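Local structure of PilO protein (2RJZ) at residues Q82-G87 and R125-A130; Q23-E28 and Q73-E78; P103-L108 and K131-N136. The protein is an inner-membrane component of the type IV pilus machinery whose periplasmic part, the piece described here, pairs with PilN in the assembly complex needed for functional pili. All coordinates share one frame; numbering follows the deposited sequence.

Contact 1. Residues Q82-G87 and R125-A130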
loop_
_atom_site.group_PDB
_atom_site.type_symbol
_atom_site.label_atom_id
_atom_site.label_comp_id
_atom_site.label_asym_id
_atom_site.label_seq_id
_atom_site.Cartn_x
_atom_site.Cartn_y
_atom_site.Cartn_z
ATOM N N GLN A 82 -9.058 -6.632 -8.127
ATOM C CA GLN A 82 -8.741 -5.625 -9.123
ATOM C C GLN A 82 -9.947 -4.761 -9.498
ATOM O O GLN A 82 -10.971 -5.280 -9.961
ATOM C CB GLN A 82 -8.171 -6.301 -10.362
ATOM C CG GLN A 82 -7.710 -5.318 -11.406
ATOM C CD GLN A 82 -7.540 -5.979 -12.753
ATOM O OE1 GLN A 82 -6.863 -7.005 -12.864
ATOM N NE2 GLN A 82 -8.171 -5.412 -13.787
ATOM N N ILE A 83 -9.819 -3.450 -9.282
ATOM C CA ILE A 83 -10.874 -2.494 -9.526
ATOM C C ILE A 83 -10.578 -1.621 -10.756
ATOM O O ILE A 83 -9.509 -0.965 -10.818
ATOM C CB ILE A 83 -11.008 -1.481 -8.354
ATOM C CG1 ILE A 83 -10.826 -2.110 -6.973
ATOM C CG2 ILE A 83 -12.310 -0.697 -8.439
ATOM C CD1 ILE A 83 -11.717 -3.232 -6.707
ATOM N N SER A 84 -11.543 -1.560 -11.681
ATOM C CA SER A 84 -11.529 -0.624 -12.802
ATOM C C SER A 84 -12.604 0.442 -12.666
ATOM O O SER A 84 -13.804 0.135 -12.605
ATOM C CB SER A 84 -11.752 -1.351 -14.136
ATOM O OG SER A 84 -10.690 -2.247 -14.406
ATOM N N VAL A 85 -12.172 1.690 -12.653
ATOM C CA VAL A 85 -13.064 2.832 -12.540
ATOM C C VAL A 85 -12.711 3.862 -13.624
ATOM O O VAL A 85 -11.645 3.784 -14.239
ATOM C CB VAL A 85 -12.983 3.481 -11.135
ATOM C CG1 VAL A 85 -13.507 2.530 -10.111
ATOM C CG2 VAL A 85 -11.553 3.863 -10.780
ATOM N N VAL A 86 -13.619 4.800 -13.855
ATOM C CA VAL A 86 -13.466 5.857 -14.862
ATOM C C VAL A 86 -13.939 7.159 -14.186
ATOM O O VAL A 86 -14.952 7.153 -13.476
ATOM C CB VAL A 86 -14.295 5.561 -16.158
ATOM C CG1 VAL A 86 -14.311 6.773 -17.118
ATOM C CG2 VAL A 86 -13.726 4.351 -16.905
ATOM N N GLY A 87 -13.160 8.229 -14.342
ATOM C CA GLY A 87 -13.575 9.567 -13.940
ATOM C C GLY A 87 -12.447 10.580 -14.082
ATOM O O GLY A 87 -11.456 10.324 -14.773
ATOM N N ARG A 125 -9.389 6.273 -17.126
ATOM C CA ARG A 125 -9.620 4.936 -16.647
ATOM C C ARG A 125 -8.460 4.559 -15.734
ATOM O O ARG A 125 -7.302 4.697 -16.137
ATOM C CB ARG A 125 -9.725 3.963 -17.829
ATOM C CG ARG A 125 -10.111 2.552 -17.431
ATOM C CD ARG A 125 -10.470 1.694 -18.669
ATOM N NE ARG A 125 -11.849 1.920 -19.109
ATOM C CZ ARG A 125 -12.211 2.391 -20.299
ATOM N NH1 ARG A 125 -11.297 2.688 -21.222
ATOM N NH2 ARG A 125 -13.503 2.552 -20.570
ATOM N N MET A 126 -8.770 4.112 -14.516
ATOM C CA MET A 126 -7.770 3.582 -13.592
ATOM C C MET A 126 -8.081 2.114 -13.279
ATOM O O MET A 126 -9.223 1.768 -12.931
ATOM C CB MET A 126 -7.748 4.369 -12.270
ATOM C CG MET A 126 -6.581 3.956 -11.302
ATOM S SD MET A 126 -6.417 4.922 -9.771
ATOM C CE MET A 126 -7.991 4.583 -9.016
ATOM N N SER A 127 -7.067 1.262 -13.392
ATOM C CA SER A 127 -7.124 -0.069 -12.796
ATOM C C SER A 127 -6.237 -0.102 -11.543
ATOM O O SER A 127 -5.090 0.344 -11.588
ATOM C CB SER A 127 -6.660 -1.094 -13.807
ATOM O OG SER A 127 -6.750 -2.380 -13.225
ATOM N N ILE A 128 -6.772 -0.548 -10.412
ATOM C CA ILE A 128 -5.993 -0.605 -9.162
ATOM C C ILE A 128 -6.174 -1.946 -8.462
ATOM O O ILE A 128 -7.271 -2.486 -8.428
ATOM C CB ILE A 128 -6.314 0.598 -8.207
ATOM C CG1 ILE A 128 -5.318 0.691 -7.044
ATOM C CG2 ILE A 128 -7.748 0.568 -7.685
ATOM C CD1 ILE A 128 -5.456 1.985 -6.200
ATOM N N LEU A 129 -5.097 -2.493 -7.920
ATOM C CA LEU A 129 -5.195 -3.707 -7.117
ATOM C C LEU A 129 -5.356 -3.404 -5.602
ATOM O O LEU A 129 -4.554 -2.660 -5.010
ATOM C CB LEU A 129 -3.989 -4.610 -7.379
ATOM C CG LEU A 129 -3.934 -5.970 -6.684
ATOM C CD1 LEU A 129 -5.074 -6.842 -7.213
ATOM C CD2 LEU A 129 -2.564 -6.607 -6.981
ATOM N N ALA A 130 -6.428 -3.934 -5.013
ATOM C CA ALA A 130 -6.672 -3.868 -3.592
ATOM C C ALA A 130 -6.499 -5.288 -3.066
ATOM O O ALA A 130 -6.559 -6.247 -3.838
ATOM C CB ALA A 130 -8.087 -3.354 -3.295
#

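Contact 2. Residues Q23-E28 and Q73-E78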
loop_
_atom_site.group_PDB
_atom_site.type_symbol
_atom_site.label_atom_id
_atom_site.label_comp_id
_atom_site.label_asym_id
_atom_site.label_seq_id
_atom_site.Cartn_x
_atom_site.Cartn_y
_atom_site.Cartn_z
ATOM N N GLN A 23 11.104 -13.836 13.771
ATOM C CA GLN A 23 10.312 -12.583 13.855
ATOM C C GLN A 23 9.328 -12.368 12.689
ATOM O O GLN A 23 8.219 -11.867 12.881
ATOM C CB GLN A 23 11.250 -11.379 14.018
ATOM C CG GLN A 23 11.999 -11.377 15.362
ATOM C CD GLN A 23 11.135 -11.022 16.604
ATOM O OE1 GLN A 23 9.925 -10.741 16.520
ATOM N NE2 GLN A 23 11.784 -11.028 17.776
ATOM N N MET A 24 9.728 -12.751 11.473
ATOM C CA MET A 24 8.798 -12.699 10.324
ATOM C C MET A 24 7.583 -13.547 10.715
ATOM O O MET A 24 6.436 -13.124 10.561
ATOM C CB MET A 24 9.436 -13.251 9.034
ATOM C CG MET A 24 10.420 -12.311 8.275
ATOM S SD MET A 24 11.027 -13.080 6.745
ATOM C CE MET A 24 9.508 -12.910 5.794
ATOM N N LYS A 25 7.853 -14.741 11.233
ATOM C CA LYS A 25 6.793 -15.689 11.597
ATOM C C LYS A 25 5.885 -15.170 12.752
ATOM O O LYS A 25 4.667 -15.401 12.722
ATOM C CB LYS A 25 7.408 -17.057 11.899
ATOM C CG LYS A 25 6.457 -18.095 12.424
ATOM C CD LYS A 25 7.212 -19.346 12.897
ATOM C CE LYS A 25 6.240 -20.506 13.198
ATOM N NZ LYS A 25 6.914 -21.556 14.019
ATOM N N GLU A 26 6.454 -14.453 13.723
ATOM C CA GLU A 26 5.664 -13.823 14.803
ATOM C C GLU A 26 4.809 -12.594 14.373
ATOM O O GLU A 26 3.688 -12.391 14.858
ATOM C CB GLU A 26 6.575 -13.463 15.969
ATOM C CG GLU A 26 6.824 -14.671 16.924
ATOM C CD GLU A 26 8.146 -14.584 17.700
ATOM O OE1 GLU A 26 8.556 -13.452 18.080
ATOM O OE2 GLU A 26 8.774 -15.658 17.931
ATOM N N MET A 27 5.348 -11.785 13.458
ATOM C CA MET A 27 4.579 -10.726 12.807
ATOM C C MET A 27 3.375 -11.338 12.079
ATOM O O MET A 27 2.234 -10.885 12.245
ATOM C CB MET A 27 5.471 -9.937 11.839
ATOM C CG MET A 27 4.957 -8.563 11.518
ATOM S SD MET A 27 6.015 -7.559 10.453
ATOM C CE MET A 27 4.805 -6.280 10.196
ATOM N N GLU A 28 3.638 -12.363 11.273
ATOM C CA GLU A 28 2.580 -13.051 10.531
ATOM C C GLU A 28 1.541 -13.674 11.458
ATOM O O GLU A 28 0.341 -13.526 11.237
ATOM C CB GLU A 28 3.174 -14.122 9.622
ATOM C CG GLU A 28 4.181 -13.553 8.664
ATOM C CD GLU A 28 4.707 -14.589 7.709
ATOM O OE1 GLU A 28 3.859 -15.190 6.987
ATOM O OE2 GLU A 28 5.956 -14.782 7.691
ATOM N N GLN A 73 -0.822 -17.807 2.937
ATOM C CA GLN A 73 0.412 -17.880 3.679
ATOM C C GLN A 73 0.115 -18.805 4.832
ATOM O O GLN A 73 -0.944 -19.423 4.870
ATOM C CB GLN A 73 0.828 -16.503 4.178
ATOM C CG GLN A 73 1.069 -15.464 3.061
ATOM C CD GLN A 73 2.133 -15.876 2.065
ATOM O OE1 GLN A 73 3.096 -16.562 2.409
ATOM N NE2 GLN A 73 1.978 -15.434 0.820
ATOM N N GLN A 74 1.027 -18.910 5.786
ATOM C CA GLN A 74 0.810 -19.795 6.924
ATOM C C GLN A 74 -0.376 -19.384 7.807
ATOM O O GLN A 74 -1.216 -20.229 8.151
ATOM C CB GLN A 74 2.096 -19.949 7.764
ATOM C CG GLN A 74 2.012 -21.152 8.723
ATOM C CD GLN A 74 3.271 -21.376 9.573
ATOM O OE1 GLN A 74 4.207 -20.564 9.578
ATOM N NE2 GLN A 74 3.281 -22.486 10.303
ATOM N N PHE A 75 -0.459 -18.104 8.172
ATOM C CA PHE A 75 -1.457 -17.690 9.164
ATOM C C PHE A 75 -2.578 -16.789 8.638
ATOM O O PHE A 75 -3.477 -16.400 9.387
ATOM C CB PHE A 75 -0.772 -17.080 10.399
ATOM C CG PHE A 75 0.228 -18.009 11.053
ATOM C CD1 PHE A 75 -0.196 -19.070 11.831
ATOM C CD2 PHE A 75 1.584 -17.817 10.882
ATOM C CE1 PHE A 75 0.721 -19.943 12.425
ATOM C CE2 PHE A 75 2.495 -18.652 11.469
ATOM C CZ PHE A 75 2.076 -19.722 12.237
ATOM N N TYR A 76 -2.513 -16.448 7.358
ATOM C CA TYR A 76 -3.506 -15.582 6.745
ATOM C C TYR A 76 -3.547 -15.875 5.263
ATOM O O TYR A 76 -2.592 -16.405 4.686
ATOM C CB TYR A 76 -3.212 -14.088 7.010
ATOM C CG TYR A 76 -1.973 -13.573 6.299
ATOM C CD1 TYR A 76 -2.047 -13.036 5.028
ATOM C CD2 TYR A 76 -0.718 -13.637 6.916
ATOM C CE1 TYR A 76 -0.896 -12.575 4.373
ATOM C CE2 TYR A 76 0.417 -13.194 6.277
ATOM C CZ TYR A 76 0.327 -12.669 5.015
ATOM O OH TYR A 76 1.466 -12.227 4.399
ATOM N N ILE A 77 -4.680 -15.539 4.663
ATOM C CA ILE A 77 -4.904 -15.715 3.243
ATOM C C ILE A 77 -5.218 -14.337 2.649
ATOM O O ILE A 77 -6.018 -13.581 3.214
ATOM C CB ILE A 77 -6.081 -16.715 3.011
ATOM C CG1 ILE A 77 -5.781 -18.044 3.717
ATOM C CG2 ILE A 77 -6.366 -16.928 1.495
ATOM C CD1 ILE A 77 -7.015 -18.917 3.956
ATOM N N GLU A 78 -4.566 -13.996 1.548
ATOM C CA GLU A 78 -4.841 -12.735 0.893
ATOM C C GLU A 78 -5.822 -12.933 -0.251
ATOM O O GLU A 78 -5.834 -13.973 -0.921
ATOM C CB GLU A 78 -3.566 -11.989 0.462
ATOM C CG GLU A 78 -2.902 -12.542 -0.762
ATOM C CD GLU A 78 -1.606 -11.830 -1.150
ATOM O OE1 GLU A 78 -0.734 -11.584 -0.262
ATOM O OE2 GLU A 78 -1.468 -11.554 -2.375
#

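Contact 3. Residues P103-L108 and K131-N136. With SO4 (sulfate ion), chain D; SO4 (sulfate ion), chain C.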
loop_
_atom_site.group_PDB
_atom_site.type_symbol
_atom_site.label_atom_id
_atom_site.label_comp_id
_atom_site.label_asym_id
_atom_site.label_seq_id
_atom_site.Cartn_x
_atom_site.Cartn_y
_atom_site.Cartn_z
ATOM N N PRO A 103 -12.948 1.719 7.383
ATOM C CA PRO A 103 -12.804 0.907 8.588
ATOM C C PRO A 103 -12.776 -0.577 8.221
ATOM O O PRO A 103 -13.628 -1.346 8.686
ATOM C CB PRO A 103 -14.084 1.224 9.393
ATOM C CG PRO A 103 -14.911 2.153 8.530
ATOM C CD PRO A 103 -14.353 2.107 7.159
ATOM N N ARG A 104 -11.827 -0.946 7.356
ATOM C CA ARG A 104 -11.670 -2.308 6.837
ATOM C C ARG A 104 -10.169 -2.575 6.745
ATOM O O ARG A 104 -9.374 -1.628 6.633
ATOM C CB ARG A 104 -12.266 -2.438 5.419
ATOM C CG ARG A 104 -13.751 -2.057 5.275
ATOM C CD ARG A 104 -14.656 -3.280 5.381
ATOM N NE ARG A 104 -16.056 -2.875 5.366
ATOM C CZ ARG A 104 -17.052 -3.625 5.832
ATOM N NH1 ARG A 104 -16.787 -4.817 6.345
ATOM N NH2 ARG A 104 -18.309 -3.181 5.774
ATOM N N ILE A 105 -9.796 -3.851 6.761
ATOM C CA ILE A 105 -8.423 -4.280 6.584
ATOM C C ILE A 105 -8.249 -4.434 5.065
ATOM O O ILE A 105 -8.580 -5.468 4.484
ATOM C CB ILE A 105 -8.106 -5.642 7.315
ATOM C CG1 ILE A 105 -8.559 -5.646 8.794
ATOM C CG2 ILE A 105 -6.635 -6.036 7.104
ATOM C CD1 ILE A 105 -8.092 -4.482 9.645
ATOM N N VAL A 106 -7.790 -3.363 4.431
ATOM C CA VAL A 106 -7.647 -3.329 2.979
ATOM C C VAL A 106 -6.381 -2.543 2.629
ATOM O O VAL A 106 -6.169 -1.452 3.145
ATOM C CB VAL A 106 -8.914 -2.758 2.270
ATOM C CG1 VAL A 106 -9.233 -1.343 2.744
ATOM C CG2 VAL A 106 -8.763 -2.819 0.749
ATOM N N THR A 107 -5.530 -3.127 1.794
ATOM C CA THR A 107 -4.325 -2.442 1.369
ATOM C C THR A 107 -4.443 -2.189 -0.135
ATOM O O THR A 107 -5.113 -2.954 -0.859
ATOM C CB THR A 107 -3.058 -3.264 1.689
ATOM O OG1 THR A 107 -3.158 -4.553 1.078
ATOM C CG2 THR A 107 -2.862 -3.433 3.187
ATOM N N LEU A 108 -3.812 -1.121 -0.592
ATOM C CA LEU A 108 -3.846 -0.757 -2.001
ATOM C C LEU A 108 -2.469 -0.913 -2.598
ATOM O O LEU A 108 -1.454 -0.702 -1.919
ATOM C CB LEU A 108 -4.380 0.667 -2.196
ATOM C CG LEU A 108 -5.818 0.864 -1.708
ATOM C CD1 LEU A 108 -6.183 2.332 -1.739
ATOM C CD2 LEU A 108 -6.779 0.097 -2.599
ATOM N N LYS A 131 -6.221 -5.420 -1.772
ATOM C CA LYS A 131 -6.186 -6.734 -1.150
ATOM C C LYS A 131 -6.849 -6.683 0.175
ATOM O O LYS A 131 -6.753 -5.708 0.919
ATOM C CB LYS A 131 -4.759 -7.242 -0.916
ATOM C CG LYS A 131 -4.033 -7.671 -2.140
ATOM C CD LYS A 131 -2.590 -7.914 -1.785
ATOM C CE LYS A 131 -1.804 -8.190 -3.046
ATOM N NZ LYS A 131 -0.420 -8.576 -2.713
ATOM N N THR A 132 -7.528 -7.773 0.478
ATOM C CA THR A 132 -7.972 -7.969 1.816
ATOM C C THR A 132 -7.469 -9.347 2.273
ATOM O O THR A 132 -6.886 -10.107 1.484
ATOM C CB THR A 132 -9.496 -7.761 1.953
ATOM O OG1 THR A 132 -9.808 -7.582 3.351
ATOM C CG2 THR A 132 -10.281 -8.945 1.336
ATOM N N TYR A 133 -7.707 -9.654 3.539
ATOM C CA TYR A 133 -7.060 -10.757 4.196
ATOM C C TYR A 133 -8.024 -11.442 5.177
ATOM O O TYR A 133 -8.904 -10.804 5.783
ATOM C CB TYR A 133 -5.804 -10.269 4.952
ATOM C CG TYR A 133 -4.862 -9.386 4.127
ATOM C CD1 TYR A 133 -3.699 -9.912 3.522
ATOM C CD2 TYR A 133 -5.147 -8.027 3.949
ATOM C CE1 TYR A 133 -2.842 -9.073 2.774
ATOM C CE2 TYR A 133 -4.331 -7.204 3.210
ATOM C CZ TYR A 133 -3.184 -7.716 2.627
ATOM O OH TYR A 133 -2.418 -6.829 1.901
ATOM N N ARG A 134 -7.829 -12.744 5.349
ATOM C CA ARG A 134 -8.540 -13.457 6.399
ATOM C C ARG A 134 -7.597 -14.447 7.072
ATOM O O ARG A 134 -6.601 -14.864 6.468
ATOM C CB ARG A 134 -9.775 -14.141 5.821
ATOM C CG ARG A 134 -9.487 -15.386 5.027
ATOM C CD ARG A 134 -10.712 -15.765 4.195
ATOM N NE ARG A 134 -10.419 -16.765 3.163
ATOM C CZ ARG A 134 -10.450 -18.083 3.361
ATOM N NH1 ARG A 134 -10.731 -18.573 4.575
ATOM N NH2 ARG A 134 -10.192 -18.912 2.348
ATOM N N TYR A 135 -7.902 -14.810 8.314
ATOM C CA TYR A 135 -7.184 -15.882 8.997
ATOM C C TYR A 135 -7.116 -17.164 8.152
ATOM O O TYR A 135 -8.124 -17.581 7.574
ATOM C CB TYR A 135 -7.867 -16.188 10.320
ATOM C CG TYR A 135 -7.258 -17.329 11.081
ATOM C CD1 TYR A 135 -5.927 -17.270 11.500
ATOM C CD2 TYR A 135 -8.011 -18.471 11.403
ATOM C CE1 TYR A 135 -5.353 -18.295 12.207
ATOM C CE2 TYR A 135 -7.437 -19.526 12.126
ATOM C CZ TYR A 135 -6.104 -19.423 12.518
ATOM O OH TYR A 135 -5.489 -20.429 13.229
ATOM N N ASN A 136 -5.936 -17.782 8.072
ATOM C CA ASN A 136 -5.815 -19.072 7.400
ATOM C C ASN A 136 -6.382 -20.207 8.252
ATOM O O ASN A 136 -5.635 -20.891 8.948
ATOM C CB ASN A 136 -4.368 -19.395 6.978
ATOM C CG ASN A 136 -4.272 -20.713 6.190
ATOM O OD1 ASN A 136 -5.215 -21.514 6.186
ATOM N ND2 ASN A 136 -3.152 -20.928 5.505
HETATM S S SO4 D . -20.131 -5.803 7.356
HETATM O O1 SO4 D . -21.230 -6.771 7.281
HETATM O O2 SO4 D . -19.893 -5.422 8.748
HETATM O O3 SO4 D . -18.931 -6.409 6.777
HETATM O O4 SO4 D . -20.491 -4.600 6.599
HETATM S S SO4 C . 1.920 -6.858 -4.328
HETATM O O1 SO4 C . 0.740 -6.737 -5.202
HETATM O O2 SO4 C . 1.585 -7.361 -2.992
HETATM O O3 SO4 C . 2.859 -7.821 -4.917
HETATM O O4 SO4 C . 2.540 -5.532 -4.158
#

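Contact 1. Residues Q82-G87 and R125-A130
Ile83 and Ile128 face each other as an antiparallel hydrogen-bonded pair, and so do Val85 and Met126 two residues along. In the first pair Ile83 N gives a nearly straight bond to Ile128 O (2.9 Å, 175° at the hydrogen), and Ile128 N returns one to Ile83 O at 2.8 Å. Their side chains run side by side, Ile83 CB meeting Ile128 CG2 at 3.9 Å, while Val85 CG2 touches the Met126 methyl CE at 4.0 Å. The thioether reaches that methyl by a bend about its CG-SD bond (chi3 61°), which folds CE back toward the valine. Strands 76-87 and 124-135 are the two central strands of a four-stranded antiparallel sheet, and this apolar face is covered by Leu92 and Val96 of helix 89-100; Phe111 of the second subunit packs on Met126. The other face is looser: Gln82, Ser84, Ser127, Leu129 and Arg125 are partly exposed, while Val86 is buried. Gln82 NE2 lies 3.4 Å from Ser127 OG, and the hydroxyls of Ser84 and Ser127 stand 4.1 Å apart (OG to OG). Here Arg125 passes slantwise over Val86, NE 3.8 Å from CG2, and its guanidinium forms a salt bridge with Glu63 on strand 61-72.

Contact 2. Residues Q23-E28 and Q73-E78
The Phe75 and Tyr76 rings both border helix 17-36, and each has one face covered by a glutamine of the loop before strand 76-87. Gln74 CG sits 3.7 Å above the Phe75 ring plane, displaced toward the rim; Gln73 CB lies 3.9 Å above the Tyr76 plane, likewise off-centre. Across the contact the helix meets both rings obliquely. Phe75 CE2 is 4.1 Å from Lys25 CG, and Phe75 CB comes within 3.8 Å of the backbone oxygen of Glu28, so the phenyl group lies against one turn of helix. The lysine chain is extended with CG anti to the backbone N (chi1 174°), which takes CG past the CE2 atom of the phenyl group and leaves CE 4.2 Å from Gln74 OE1. Glu28 reaches over to Tyr76, where OE1 is 4.0 Å from CE2 and the carboxylate plane is turned 69° from the ring. That oxygen is paired in a salt bridge with Lys4, whose amine also donates a hydrogen bond to Gln73 OE1; Phe31 meets the Tyr76 ring edge to face. No hydrogen bond joins the two segments directly, and 255 Å² is buried. This is surface packing of a helix in the predicted coiled-coil region against the turn between strands 61-72 and 76-87, at one end of the periplasmic domain's antiparallel sheet.

Contact 3. Residues P103-L108 and K131-N136
Thr107 and Lys131 form an antiparallel hydrogen-bonded pair in the beta hairpin of strands 106-115 and 124-135. Thr107 N binds Lys131 O at 3.0 Å and Lys131 N binds Thr107 O at 2.9 Å. Beside this pair, Thr132 OG1 donates to Ile105 O at 2.7 Å, approaching almost straight on (168° at the oxygen). Its chi1 of -163° sets the hydroxyl anti to the backbone N and turns it to that carbonyl, so a side chain takes up the backbone oxygen of Ile105. Tyr133 crosses Thr107 at about a right angle. Tyr133 OH and Thr107 OG1 are 2.5 Å apart, a short hydrogen bond that either could donate, and the threonine oxygen lies in the ring plane, at the edge. Ile105 CG2 packs obliquely on the same ring, 4.0 Å from CD2.

A second shell surrounds these groups. His109 also bonds to Thr107 OG1, Phe31 meets the Tyr133 ring edge to face, and Leu47 of helix 43-57 covers Val106 and Thr132. Gln6 of the second subunit bonds to Val106 O. The Lys131 amine is in a salt bridge with Glu78, and Arg104 with Asp50 and Glu43. The Arg104 guanidinium also presents its edge to a sulfate, probably from the crystallisation liquor: NH1 to O3 and NH2 to O4, each 2.7 Å.

All three contacts bear on one four-stranded antiparallel sheet, ordered 61-72, 76-87, 124-135, 106-115. Contact 2 closes first along the chain; contacts 1 and 3 interleave after it, both using strand 124-135. Contact 1 joins the central strands, and contact 3, with its centre about 18 Å away, joins 124-135 to the outer strand 106-115. Ala130 and Leu108 pack directly between them. The centre of contact 2 lies about 28 Å from that of contact 1, across the chain's centre, but about 13 Å from that of contact 3, where Ile77 N probably bonds to Arg134 O. Helix 17-36 packs by contact 2 on the turn before strand 76-87, neighbour of hairpin strand 124-135, and all three contacts touch the second subunit.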